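Local coordinates for protein glycoside hydrolase, GH17 family (Formosa sp. Hel1_33_131, PDB 6FCG) that probably cleaves internal beta-1,3-glucosidic bonds of the algal storage glucan laminarin, as a retaining endo-laminarinase of glycoside hydrolase family 17, at residues Leu231-Asp236 with Leu295-Pro300; Thr208-Phe213 with Tyr237-Thr242; Gln181-Leu186 with Val225-Lys230. All blocks are in the same frame, centred on the assembly; numbering follows the deposited sequence.

Interaction 1 of 3, residues Leu231-Asp236 with Leu295-Pro300; sequences LIEAVD and LGINKP
I297 lays its CG1-CD1 arm across the outer end of the E233 side chain, with its CD1 3.8 Å from E233 CD. The glutamate reaches back over the loop because its chain bends at chi2 (-67°), so the aliphatic arm of the isoleucine lies against the carboxylate. The other branch of I297 turns inward, and its CG2 meets I232 CG2 at 4.0 Å. I232 thus presents two methyls to the loop, since its CD1 also touches L295 CD1 at 4.0 Å, the two side chains meeting at about a right angle. Branched residues suit this small apolar patch. Beside it G296 takes a positive phi, favourable for glycine, and closes the preceding helix in a Schellman motif.

K299 carries the polar half. Its bends at chi2 and chi4 turn the ammonium group to the C-terminal end of helix 226-234, where NZ donates to I232 O at 3.0 Å, in the carbonyl plane on a lone pair, and to V235 O at 2.8 Å, nearly along the C=O axis (164°). A cation probably suits this end, where the helix dipole would favour positive charge. A methionine here would probably leave the carbonyls of I232 and V235 without this donor and the helix end without its positive charge. P300 CD then packs on D236 O at 3.5 Å.

On the flanks, L231 and A234 face helix 182-197, W216 of helix 214-218 covers I232 and V235, D236 OD2 forms a salt bridge with K196 and accepts from I207 N, and P300 leads into strand 301-305.

Interaction 2 of 3, residues Thr208-Phe213 with Tyr237-Thr242; sequences TSSDNF and YLSVHT
T208 OG1, opposite its backbone N (chi1 -169°), is turned to the neighbouring strand, where it donates to Y237 O at 2.7 Å, from above the carbonyl plane, and weakly accepts S239 N at 3.3 Å. The hydroxyl thus bridges the strands before regular pairing begins, while T208 CB sits over a face of the Y237 ring, 4.0 Å from the centroid.

Parallel ladder bonds follow: D211 N reaches S239 O at 3.0 Å, H241 N reaches D211 O at 2.7 Å, and F213 N extends the series to H241 O.

On the face shared by S210, S239 and H241, the small serine S210 leaves room for the imidazole. Its OG is linked to S239 OG and to H241 NE2, each at 2.7 Å, meeting the ring at its edge and in its plane. H241 ND1 is satisfied by E169 OE2, so both ring nitrogens are held. N212, on this same face, caps A214 N through OD1, while D211, on the other, accepts N212 N at OD1 and M171 N at OD2.

These are adjacent strands of a TIM barrel; E169, just after strand 161-168, is placed consistently with the acid/base glutamate of clan GH-A enzymes, a role inferred here.

Interaction 3 of 3, residues Gln181-Leu186 with Val225-Lys230; sequences QPAVIL and VEDLTK
With CG opposite the backbone N (chi1 177°), L186 extends its fork toward helix 226-234, while D227, whose CG stands opposite its own carbonyl carbon (chi1 -72°), sets its carboxylate beside A183. The leucine fork rests against K230, one turn into helix 226-234: CD2 touches K230 CB and CD1 touches K230 O, both at 3.7 Å. A long forked residue suits this place, one methyl resting on side chain and the other on backbone.

Nearer the helix starts, the rigid ring of P182 fills the gap. Its CG meets V225 CG2 at 3.9 Å, about at right angles, and also packs on D227 CB. Proline is well accommodated in a first helical turn, where its missing N-H costs no bond. A183 is small enough for the carboxylate to come alongside, its CB 3.4 Å from D227 OD2. A water joins the two helices there, accepting from A183 N at 3.0 Å and donating to D227 OD2 at 2.9 Å, giving a first-turn amide a partner the helix itself does not provide.

K230 folds its tail back along its own helix, where NZ forms a salt bridge with E226 OE2 at 3.5 Å and a long one with D227 OD1. The contact joins the first turns of helices 182-197 and 226-234, neighbours in the barrel's outer layer, their short segments 25° apart with axes at 8.6 Å.

Direct contact is therefore mostly van der Waals, one water supplying the polar link. D227, close to the N-terminal ends of both helices and to K230, would probably be favoured in its ionised form.

How the interactions relate
The three contacts form one wedge of the TIM barrel, their centres 12 to 14 Å apart. Along the chain, helix 182-197, strand 206-212, the short helix 214-218, helix 226-234 and strand 238-241 follow in turn, the beta-alpha order of the fold with one extra short helix. Interaction 2 is the inner layer, joining two neighbouring parallel strands; interaction 3 pairs the outer helices that precede them; interaction 1 ties the end of helix 226-234 to the loop entering strand 301-305. Interactions 1 and 3 share helix 226-234. P300 O probably bonds L238 N, joining interactions 1 and 2, and I185 packs on S209 between interactions 3 and 2, linking the helical shell to the barrel wall.

Interaction 1 of 3, residues Leu231-Asp236 with Leu295-Pro300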
ATOM      1  N   LEU A 231       9.375  12.063 -45.802  1.00 31.38           N
ATOM      2  CA  LEU A 231       9.372  10.623 -45.637  1.00 29.10           C
ATOM      3  C   LEU A 231       8.068   9.998 -46.101  1.00 27.73           C
ATOM      4  O   LEU A 231       8.071   8.973 -46.775  1.00 26.23           O
ATOM      5  CB  LEU A 231       9.611  10.247 -44.173  1.00 30.08           C
ATOM      6  CG  LEU A 231       9.584   8.746 -43.861  1.00 29.16           C
ATOM      7  CD1 LEU A 231      10.707   8.015 -44.577  1.00 29.24           C
ATOM      8  CD2 LEU A 231       9.701   8.534 -42.373  1.00 29.51           C
ATOM      9  N   ILE A 232       6.954  10.620 -45.737  1.00 25.77           N
ATOM     10  CA  ILE A 232       5.642  10.178 -46.199  1.00 24.49           C
ATOM     11  C   ILE A 232       5.543  10.215 -47.731  1.00 27.09           C
ATOM     12  O   ILE A 232       4.917   9.329 -48.298  1.00 25.85           O
ATOM     13  CB  ILE A 232       4.506  10.985 -45.552  1.00 23.53           C
ATOM     14  CG1 ILE A 232       4.413  10.639 -44.066  1.00 23.86           C
ATOM     15  CG2 ILE A 232       3.169  10.695 -46.214  1.00 23.62           C
ATOM     16  CD1 ILE A 232       3.734  11.693 -43.227  1.00 25.05           C
ATOM     17  N   GLU A 233       6.152  11.220 -48.382  1.00 31.15           N
ATOM     18  CA  GLU A 233       6.283  11.257 -49.859  1.00 33.96           C
ATOM     19  C   GLU A 233       7.158  10.148 -50.402  1.00 31.29           C
ATOM     20  O   GLU A 233       6.838   9.588 -51.414  1.00 30.32           O
ATOM     21  CB  GLU A 233       6.861  12.606 -50.413  1.00 40.20           C
ATOM     22  CG  GLU A 233       5.832  13.798 -50.521  1.00 50.94           C
ATOM     23  CD  GLU A 233       4.710  13.646 -51.562  1.00 56.25           C
ATOM     24  OE1 GLU A 233       4.416  12.552 -52.063  1.00 55.99           O
ATOM     25  OE2 GLU A 233       4.025  14.654 -51.833  1.00 64.78           O
ATOM     26  N   ALA A 234       8.274   9.856 -49.748  1.00 30.92           N
ATOM     27  CA  ALA A 234       9.267   8.927 -50.295  1.00 29.87           C
ATOM     28  C   ALA A 234       8.870   7.462 -50.217  1.00 28.82           C
ATOM     29  O   ALA A 234       9.213   6.704 -51.118  1.00 31.04           O
ATOM     30  CB  ALA A 234      10.611   9.127 -49.614  1.00 31.09           C
ATOM     31  N   VAL A 235       8.158   7.051 -49.166  1.00 26.88           N
ATOM     32  CA  VAL A 235       7.781   5.622 -49.003  1.00 25.24           C
ATOM     33  C   VAL A 235       6.715   5.185 -49.999  1.00 24.28           C
ATOM     34  O   VAL A 235       5.969   6.013 -50.508  1.00 23.82           O
ATOM     35  CB  VAL A 235       7.286   5.266 -47.566  1.00 24.25           C
ATOM     36  CG1 VAL A 235       8.398   5.468 -46.563  1.00 23.41           C
ATOM     37  CG2 VAL A 235       6.040   6.033 -47.158  1.00 23.22           C
ATOM     38  N   ASP A 236       6.660   3.897 -50.298  1.00 23.18           N
ATOM     39  CA  ASP A 236       5.584   3.371 -51.158  1.00 22.99           C
ATOM     40  C   ASP A 236       4.302   3.212 -50.363  1.00 24.07           C
ATOM     41  O   ASP A 236       3.213   3.386 -50.917  1.00 28.29           O
ATOM     42  CB  ASP A 236       5.996   2.066 -51.817  1.00 23.36           C
ATOM     43  CG  ASP A 236       7.119   2.259 -52.825  1.00 24.79           C
ATOM     44  OD1 ASP A 236       6.861   2.843 -53.888  1.00 23.26           O
ATOM     45  OD2 ASP A 236       8.274   1.801 -52.574  1.00 26.14           O
ATOM     46  N   LEU A 295      -1.892  16.751 -45.508  1.00 32.26           N
ATOM     47  CA  LEU A 295      -0.727  17.127 -46.316  1.00 31.46           C
ATOM     48  C   LEU A 295      -0.970  17.046 -47.823  1.00 31.83           C
ATOM     49  O   LEU A 295      -0.047  17.282 -48.589  1.00 35.02           O
ATOM     50  CB  LEU A 295       0.454  16.217 -45.973  1.00 34.08           C
ATOM     51  CG  LEU A 295       0.968  16.223 -44.524  1.00 35.70           C
ATOM     52  CD1 LEU A 295       2.005  15.126 -44.312  1.00 35.50           C
ATOM     53  CD2 LEU A 295       1.570  17.581 -44.188  1.00 36.42           C
ATOM     54  N   GLY A 296      -2.173  16.674 -48.256  1.00 31.05           N
ATOM     55  CA  GLY A 296      -2.451  16.414 -49.664  1.00 32.30           C
ATOM     56  C   GLY A 296      -1.674  15.241 -50.264  1.00 32.88           C
ATOM     57  O   GLY A 296      -1.252  15.308 -51.405  1.00 31.16           O
ATOM     58  N   ILE A 297      -1.484  14.170 -49.495  1.00 34.13           N
ATOM     59  CA  ILE A 297      -0.744  12.993 -49.945  1.00 35.14           C
ATOM     60  C   ILE A 297      -1.658  11.778 -49.843  1.00 39.16           C
ATOM     61  O   ILE A 297      -2.347  11.573 -48.838  1.00 37.20           O
ATOM     62  CB  ILE A 297       0.539  12.778 -49.127  1.00 35.12           C
ATOM     63  CG1 ILE A 297       1.446  14.000 -49.284  1.00 35.21           C
ATOM     64  CG2 ILE A 297       1.275  11.514 -49.595  1.00 35.04           C
ATOM     65  CD1 ILE A 297       2.687  14.014 -48.422  1.00 35.77           C
ATOM     66  N   ASN A 298      -1.677  10.981 -50.905  1.00 44.65           N
ATOM     67  CA  ASN A 298      -2.451   9.741 -50.922  1.00 47.36           C
ATOM     68  C   ASN A 298      -1.517   8.547 -50.956  1.00 40.42           C
ATOM     69  O   ASN A 298      -0.780   8.371 -51.912  1.00 44.16           O
ATOM     70  CB  ASN A 298      -3.367   9.713 -52.130  1.00 55.30           C
ATOM     71  CG  ASN A 298      -4.350   8.564 -52.067  1.00 63.75           C
ATOM     72  OD1 ASN A 298      -4.951   8.295 -51.019  1.00 70.76           O
ATOM     73  ND2 ASN A 298      -4.533   7.883 -53.190  1.00 66.54           N
ATOM     74  N   LYS A 299      -1.456   7.807 -49.864  1.00 36.55           N
ATOM     75  CA  LYS A 299      -0.625   6.602 -49.778  1.00 31.31           C
ATOM     76  C   LYS A 299      -1.432   5.534 -49.089  1.00 28.35           C
ATOM     77  O   LYS A 299      -2.217   5.840 -48.203  1.00 25.35           O
ATOM     78  CB  LYS A 299       0.634   6.842 -48.949  1.00 30.13           C
ATOM     79  CG  LYS A 299       1.628   7.732 -49.622  1.00 30.02           C
ATOM     80  CD  LYS A 299       2.716   6.942 -50.295  1.00 31.54           C
ATOM     81  CE  LYS A 299       3.333   7.764 -51.416  1.00 31.66           C
ATOM     82  NZ  LYS A 299       4.642   8.373 -51.163  1.00 32.37           N
ATOM     83  N   PRO A 300      -1.210   4.271 -49.459  1.00 26.82           N
ATOM     84  CA  PRO A 300      -1.809   3.216 -48.658  1.00 26.65           C
ATOM     85  C   PRO A 300      -1.232   3.168 -47.222  1.00 25.64           C
ATOM     86  O   PRO A 300      -0.069   3.507 -46.985  1.00 24.12           O
ATOM     87  CB  PRO A 300      -1.464   1.935 -49.428  1.00 27.29           C
ATOM     88  CG  PRO A 300      -0.808   2.378 -50.695  1.00 27.43           C
ATOM     89  CD  PRO A 300      -0.265   3.738 -50.447  1.00 26.90           C
TER

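Interaction 2 of 3, residues Thr208-Phe213 with Tyr237-Thr242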
ATOM      1  N   THR A 208       9.242   1.021 -47.140  1.00 20.86           N
ATOM      2  CA  THR A 208       8.457   1.641 -46.055  1.00 19.82           C
ATOM      3  C   THR A 208       9.324   1.836 -44.843  1.00 19.70           C
ATOM      4  O   THR A 208      10.535   1.589 -44.885  1.00 19.15           O
ATOM      5  CB  THR A 208       7.217   0.780 -45.683  1.00 19.88           C
ATOM      6  OG1 THR A 208       6.332   1.499 -44.824  1.00 17.54           O
ATOM      7  CG2 THR A 208       7.624  -0.547 -45.013  1.00 19.40           C
ATOM      8  N   SER A 209       8.702   2.321 -43.772  1.00 19.50           N
ATOM      9  CA  SER A 209       9.258   2.261 -42.426  1.00 19.29           C
ATOM     10  C   SER A 209       8.148   1.771 -41.533  1.00 19.11           C
ATOM     11  O   SER A 209       7.008   2.149 -41.722  1.00 19.22           O
ATOM     12  CB  SER A 209       9.738   3.625 -41.962  1.00 19.96           C
ATOM     13  OG  SER A 209      10.408   3.535 -40.717  1.00 18.66           O
ATOM     14  N   SER A 210       8.465   0.906 -40.577  1.00 19.55           N
ATOM     15  CA  SER A 210       7.427   0.368 -39.712  1.00 19.96           C
ATOM     16  C   SER A 210       7.540   1.074 -38.370  1.00 19.82           C
ATOM     17  O   SER A 210       8.573   1.016 -37.702  1.00 19.10           O
ATOM     18  CB  SER A 210       7.532  -1.154 -39.614  1.00 20.19           C
ATOM     19  OG  SER A 210       6.245  -1.730 -39.440  1.00 19.95           O
ATOM     20  N   ASP A 211       6.478   1.760 -37.983  1.00 19.79           N
ATOM     21  CA  ASP A 211       6.551   2.620 -36.812  1.00 19.74           C
ATOM     22  C   ASP A 211       5.186   2.844 -36.157  1.00 18.46           C
ATOM     23  O   ASP A 211       4.131   2.565 -36.738  1.00 17.82           O
ATOM     24  CB  ASP A 211       7.220   3.966 -37.191  1.00 20.54           C
ATOM     25  CG  ASP A 211       8.113   4.529 -36.058  1.00 20.32           C
ATOM     26  OD1 ASP A 211       7.644   4.572 -34.893  1.00 17.91           O
ATOM     27  OD2 ASP A 211       9.275   4.915 -36.357  1.00 22.57           O
ATOM     28  N   ASN A 212       5.244   3.337 -34.930  1.00 17.59           N
ATOM     29  CA  ASN A 212       4.074   3.727 -34.155  1.00 18.27           C
ATOM     30  C   ASN A 212       3.243   4.789 -34.857  1.00 18.04           C
ATOM     31  O   ASN A 212       3.767   5.668 -35.525  1.00 17.56           O
ATOM     32  CB  ASN A 212       4.545   4.295 -32.821  1.00 19.27           C
ATOM     33  CG  ASN A 212       3.408   4.573 -31.868  1.00 19.92           C
ATOM     34  OD1 ASN A 212       2.952   5.723 -31.727  1.00 21.00           O
ATOM     35  ND2 ASN A 212       2.970   3.533 -31.164  1.00 20.66           N
ATOM     36  N   PHE A 213       1.945   4.715 -34.660  1.00 18.70           N
ATOM     37  CA  PHE A 213       1.026   5.662 -35.254  1.00 20.25           C
ATOM     38  C   PHE A 213       1.435   7.116 -35.042  1.00 21.61           C
ATOM     39  O   PHE A 213       1.228   7.946 -35.915  1.00 23.47           O
ATOM     40  CB  PHE A 213      -0.407   5.433 -34.721  1.00 20.19           C
ATOM     41  CG  PHE A 213      -0.627   5.970 -33.354  1.00 20.74           C
ATOM     42  CD1 PHE A 213      -0.188   5.283 -32.246  1.00 21.46           C
ATOM     43  CD2 PHE A 213      -1.275   7.188 -33.173  1.00 21.72           C
ATOM     44  CE1 PHE A 213      -0.412   5.784 -30.969  1.00 21.76           C
ATOM     45  CE2 PHE A 213      -1.494   7.704 -31.908  1.00 20.89           C
ATOM     46  CZ  PHE A 213      -1.064   6.999 -30.807  1.00 21.67           C
ATOM     47  N   TYR A 237       4.419   2.900 -49.064  1.00 23.41           N
ATOM     48  CA  TYR A 237       3.273   2.888 -48.147  1.00 22.08           C
ATOM     49  C   TYR A 237       3.714   3.145 -46.705  1.00 21.00           C
ATOM     50  O   TYR A 237       4.907   3.157 -46.423  1.00 19.88           O
ATOM     51  CB  TYR A 237       2.531   1.549 -48.253  1.00 22.70           C
ATOM     52  CG  TYR A 237       3.173   0.364 -47.521  1.00 22.35           C
ATOM     53  CD1 TYR A 237       4.202  -0.355 -48.089  1.00 23.26           C
ATOM     54  CD2 TYR A 237       2.705  -0.051 -46.273  1.00 22.62           C
ATOM     55  CE1 TYR A 237       4.758  -1.451 -47.435  1.00 24.07           C
ATOM     56  CE2 TYR A 237       3.250  -1.136 -45.617  1.00 22.46           C
ATOM     57  CZ  TYR A 237       4.283  -1.830 -46.191  1.00 23.29           C
ATOM     58  OH  TYR A 237       4.837  -2.928 -45.552  1.00 24.16           O
ATOM     59  N   LEU A 238       2.739   3.304 -45.802  1.00 20.50           N
ATOM     60  CA  LEU A 238       2.985   3.494 -44.375  1.00 21.15           C
ATOM     61  C   LEU A 238       2.647   2.229 -43.610  1.00 20.85           C
ATOM     62  O   LEU A 238       1.514   1.770 -43.647  1.00 22.85           O
ATOM     63  CB  LEU A 238       2.152   4.653 -43.811  1.00 22.81           C
ATOM     64  CG  LEU A 238       2.606   6.087 -44.137  1.00 24.29           C
ATOM     65  CD1 LEU A 238       2.309   6.459 -45.589  1.00 25.49           C
ATOM     66  CD2 LEU A 238       1.915   7.083 -43.220  1.00 25.25           C
ATOM     67  N   SER A 239       3.629   1.695 -42.885  1.00 20.59           N
ATOM     68  CA  SER A 239       3.446   0.545 -41.998  1.00 20.01           C
ATOM     69  C   SER A 239       3.274   1.074 -40.533  1.00 19.93           C
ATOM     70  O   SER A 239       4.208   1.576 -39.918  1.00 20.33           O
ATOM     71  CB  SER A 239       4.629  -0.411 -42.127  1.00 19.36           C
ATOM     72  OG  SER A 239       4.411  -1.603 -41.414  1.00 18.02           O
ATOM     73  N   VAL A 240       2.064   0.949 -40.008  1.00 19.58           N
ATOM     74  CA  VAL A 240       1.632   1.628 -38.806  1.00 19.94           C
ATOM     75  C   VAL A 240       1.423   0.637 -37.688  1.00 21.02           C
ATOM     76  O   VAL A 240       0.752  -0.390 -37.886  1.00 21.94           O
ATOM     77  CB  VAL A 240       0.307   2.364 -39.070  1.00 19.08           C
ATOM     78  CG1 VAL A 240      -0.291   2.902 -37.788  1.00 18.92           C
ATOM     79  CG2 VAL A 240       0.552   3.490 -40.050  1.00 18.94           C
ATOM     80  N   HIS A 241       1.936   0.967 -36.505  1.00 20.98           N
ATOM     81  CA  HIS A 241       1.692   0.146 -35.304  1.00 21.97           C
ATOM     82  C   HIS A 241       0.687   0.801 -34.355  1.00 20.67           C
ATOM     83  O   HIS A 241       0.781   2.001 -34.108  1.00 19.55           O
ATOM     84  CB  HIS A 241       2.984  -0.095 -34.504  1.00 22.58           C
ATOM     85  CG  HIS A 241       4.116  -0.663 -35.310  1.00 23.34           C
ATOM     86  ND1 HIS A 241       5.302  -1.047 -34.721  1.00 23.23           N
ATOM     87  CD2 HIS A 241       4.245  -0.933 -36.632  1.00 22.81           C
ATOM     88  CE1 HIS A 241       6.116  -1.516 -35.646  1.00 22.52           C
ATOM     89  NE2 HIS A 241       5.502  -1.455 -36.814  1.00 23.11           N
ATOM     90  N   THR A 242      -0.185  -0.025 -33.759  1.00 19.75           N
ATOM     91  CA  THR A 242      -1.108   0.424 -32.719  1.00 19.14           C
ATOM     92  C   THR A 242      -1.313  -0.678 -31.701  1.00 18.71           C
ATOM     93  O   THR A 242      -1.505  -1.828 -32.082  1.00 19.42           O
ATOM     94  CB  THR A 242      -2.451   0.867 -33.316  1.00 18.58           C
ATOM     95  OG1 THR A 242      -3.376   1.139 -32.267  1.00 17.17           O
ATOM     96  CG2 THR A 242      -3.035  -0.199 -34.233  1.00 19.59           C
TER

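Interaction 3 of 3, residues Gln181-Leu186 with Val225-Lys230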
ATOM      1  N   GLN A 181      15.895  10.568 -35.631  1.00 21.45           N
ATOM      2  CA  GLN A 181      15.044  11.573 -36.236  1.00 22.66           C
ATOM      3  C   GLN A 181      14.538  11.069 -37.599  1.00 23.01           C
ATOM      4  O   GLN A 181      15.166  10.217 -38.220  1.00 22.73           O
ATOM      5  CB  GLN A 181      15.812  12.891 -36.397  1.00 23.41           C
ATOM      6  CG  GLN A 181      16.341  13.440 -35.093  1.00 24.36           C
ATOM      7  CD  GLN A 181      15.221  13.726 -34.140  1.00 26.69           C
ATOM      8  OE1 GLN A 181      15.099  13.004 -33.208  1.00 26.51           O
ATOM      9  NE2 GLN A 181      14.331  14.723 -34.415  1.00 30.45           N
ATOM     10  N   PRO A 182      13.409  11.603 -38.078  1.00 23.29           N
ATOM     11  CA  PRO A 182      12.908  11.163 -39.365  1.00 23.36           C
ATOM     12  C   PRO A 182      13.869  11.407 -40.535  1.00 23.05           C
ATOM     13  O   PRO A 182      13.794  10.687 -41.507  1.00 22.45           O
ATOM     14  CB  PRO A 182      11.600  11.936 -39.526  1.00 23.96           C
ATOM     15  CG  PRO A 182      11.643  13.037 -38.526  1.00 25.04           C
ATOM     16  CD  PRO A 182      12.475  12.519 -37.406  1.00 24.88           C
ATOM     17  N   ALA A 183      14.763  12.392 -40.429  1.00 23.49           N
ATOM     18  CA  ALA A 183      15.781  12.621 -41.457  1.00 23.52           C
ATOM     19  C   ALA A 183      16.603  11.373 -41.749  1.00 23.41           C
ATOM     20  O   ALA A 183      16.976  11.130 -42.918  1.00 25.84           O
ATOM     21  CB  ALA A 183      16.710  13.773 -41.077  1.00 22.55           C
ATOM     22  N   VAL A 184      16.912  10.607 -40.715  1.00 21.46           N
ATOM     23  CA  VAL A 184      17.708   9.383 -40.914  1.00 23.32           C
ATOM     24  C   VAL A 184      16.872   8.254 -41.609  1.00 21.87           C
ATOM     25  O   VAL A 184      17.365   7.619 -42.524  1.00 19.48           O
ATOM     26  CB  VAL A 184      18.683   8.983 -39.737  1.00 23.79           C
ATOM     27  CG1 VAL A 184      18.818  10.057 -38.657  1.00 25.26           C
ATOM     28  CG2 VAL A 184      18.222   7.684 -39.155  1.00 24.04           C
ATOM     29  N   ILE A 185      15.605   8.089 -41.284  1.00 21.70           N
ATOM     30  CA  ILE A 185      14.790   7.149 -42.057  1.00 21.51           C
ATOM     31  C   ILE A 185      14.646   7.587 -43.533  1.00 22.19           C
ATOM     32  O   ILE A 185      14.796   6.760 -44.432  1.00 20.49           O
ATOM     33  CB  ILE A 185      13.407   6.942 -41.446  1.00 21.73           C
ATOM     34  CG1 ILE A 185      13.507   6.575 -39.967  1.00 22.64           C
ATOM     35  CG2 ILE A 185      12.622   5.900 -42.238  1.00 21.60           C
ATOM     36  CD1 ILE A 185      14.441   5.440 -39.601  1.00 23.39           C
ATOM     37  N   LEU A 186      14.380   8.880 -43.756  1.00 22.47           N
ATOM     38  CA  LEU A 186      14.281   9.472 -45.082  1.00 23.46           C
ATOM     39  C   LEU A 186      15.524   9.223 -45.919  1.00 23.70           C
ATOM     40  O   LEU A 186      15.443   8.836 -47.081  1.00 23.80           O
ATOM     41  CB  LEU A 186      14.058  10.976 -44.959  1.00 26.29           C
ATOM     42  CG  LEU A 186      13.987  11.817 -46.257  1.00 27.03           C
ATOM     43  CD1 LEU A 186      12.796  11.418 -47.113  1.00 26.91           C
ATOM     44  CD2 LEU A 186      13.917  13.296 -45.909  1.00 27.13           C
ATOM     45  N   VAL A 225       6.974  17.524 -38.504  1.00 26.62           N
ATOM     46  CA  VAL A 225       8.116  18.302 -38.984  1.00 27.20           C
ATOM     47  C   VAL A 225       8.274  18.072 -40.493  1.00 30.14           C
ATOM     48  O   VAL A 225       7.726  17.111 -41.067  1.00 29.70           O
ATOM     49  CB  VAL A 225       9.420  18.004 -38.173  1.00 26.64           C
ATOM     50  CG1 VAL A 225       9.189  18.228 -36.679  1.00 26.47           C
ATOM     51  CG2 VAL A 225       9.944  16.590 -38.376  1.00 26.38           C
ATOM     52  N   GLU A 226       8.997  18.968 -41.139  1.00 33.23           N
ATOM     53  CA  GLU A 226       9.246  18.867 -42.571  1.00 39.22           C
ATOM     54  C   GLU A 226       9.797  17.486 -42.993  1.00 37.68           C
ATOM     55  O   GLU A 226       9.279  16.903 -43.960  1.00 33.63           O
ATOM     56  CB  GLU A 226      10.193  20.017 -42.968  1.00 46.89           C
ATOM     57  CG  GLU A 226      10.845  20.030 -44.381  1.00 54.00           C
ATOM     58  CD  GLU A 226      10.275  21.032 -45.379  1.00 59.66           C
ATOM     59  OE1 GLU A 226       9.335  21.794 -45.061  1.00 62.57           O
ATOM     60  OE2 GLU A 226      10.784  21.039 -46.526  1.00 62.77           O
ATOM     61  N   ASP A 227      10.802  16.964 -42.273  1.00 35.23           N
ATOM     62  CA  ASP A 227      11.404  15.667 -42.637  1.00 34.01           C
ATOM     63  C   ASP A 227      10.408  14.503 -42.670  1.00 31.81           C
ATOM     64  O   ASP A 227      10.525  13.631 -43.520  1.00 31.64           O
ATOM     65  CB  ASP A 227      12.611  15.335 -41.767  1.00 34.42           C
ATOM     66  CG  ASP A 227      13.832  16.196 -42.099  1.00 37.83           C
ATOM     67  OD1 ASP A 227      14.007  16.585 -43.271  1.00 41.23           O
ATOM     68  OD2 ASP A 227      14.630  16.491 -41.190  1.00 40.93           O
ATOM     69  N   LEU A 228       9.410  14.517 -41.792  1.00 29.24           N
ATOM     70  CA  LEU A 228       8.341  13.509 -41.813  1.00 26.77           C
ATOM     71  C   LEU A 228       7.475  13.620 -43.042  1.00 26.75           C
ATOM     72  O   LEU A 228       7.101  12.619 -43.612  1.00 26.93           O
ATOM     73  CB  LEU A 228       7.440  13.601 -40.576  1.00 26.43           C
ATOM     74  CG  LEU A 228       6.217  12.684 -40.578  1.00 26.80           C
ATOM     75  CD1 LEU A 228       6.616  11.218 -40.609  1.00 27.12           C
ATOM     76  CD2 LEU A 228       5.360  12.926 -39.350  1.00 29.82           C
ATOM     77  N   THR A 229       7.126  14.839 -43.430  1.00 28.26           N
ATOM     78  CA  THR A 229       6.354  15.050 -44.672  1.00 27.13           C
ATOM     79  C   THR A 229       7.108  14.438 -45.874  1.00 26.75           C
ATOM     80  O   THR A 229       6.497  13.741 -46.676  1.00 27.18           O
ATOM     81  CB  THR A 229       5.981  16.546 -44.893  1.00 24.79           C
ATOM     82  OG1 THR A 229       5.064  16.959 -43.865  1.00 24.43           O
ATOM     83  CG2 THR A 229       5.330  16.769 -46.236  1.00 23.87           C
ATOM     84  N   LYS A 230       8.410  14.678 -45.967  1.00 27.18           N
ATOM     85  CA  LYS A 230       9.223  14.148 -47.057  1.00 30.45           C
ATOM     86  C   LYS A 230       9.303  12.626 -47.013  1.00 33.93           C
ATOM     87  O   LYS A 230       9.314  11.982 -48.074  1.00 37.29           O
ATOM     88  CB  LYS A 230      10.655  14.718 -47.043  1.00 31.64           C
ATOM     89  CG  LYS A 230      10.723  16.224 -47.214  1.00 33.46           C
ATOM     90  CD  LYS A 230      12.069  16.702 -47.715  1.00 34.90           C
ATOM     91  CE  LYS A 230      12.148  18.202 -47.519  1.00 37.79           C
ATOM     92  NZ  LYS A 230      13.128  18.504 -46.493  1.00 40.86           N
TER
HETATM   93  O   HOH W   1      15.050  14.842 -38.789  1.00 21.35           O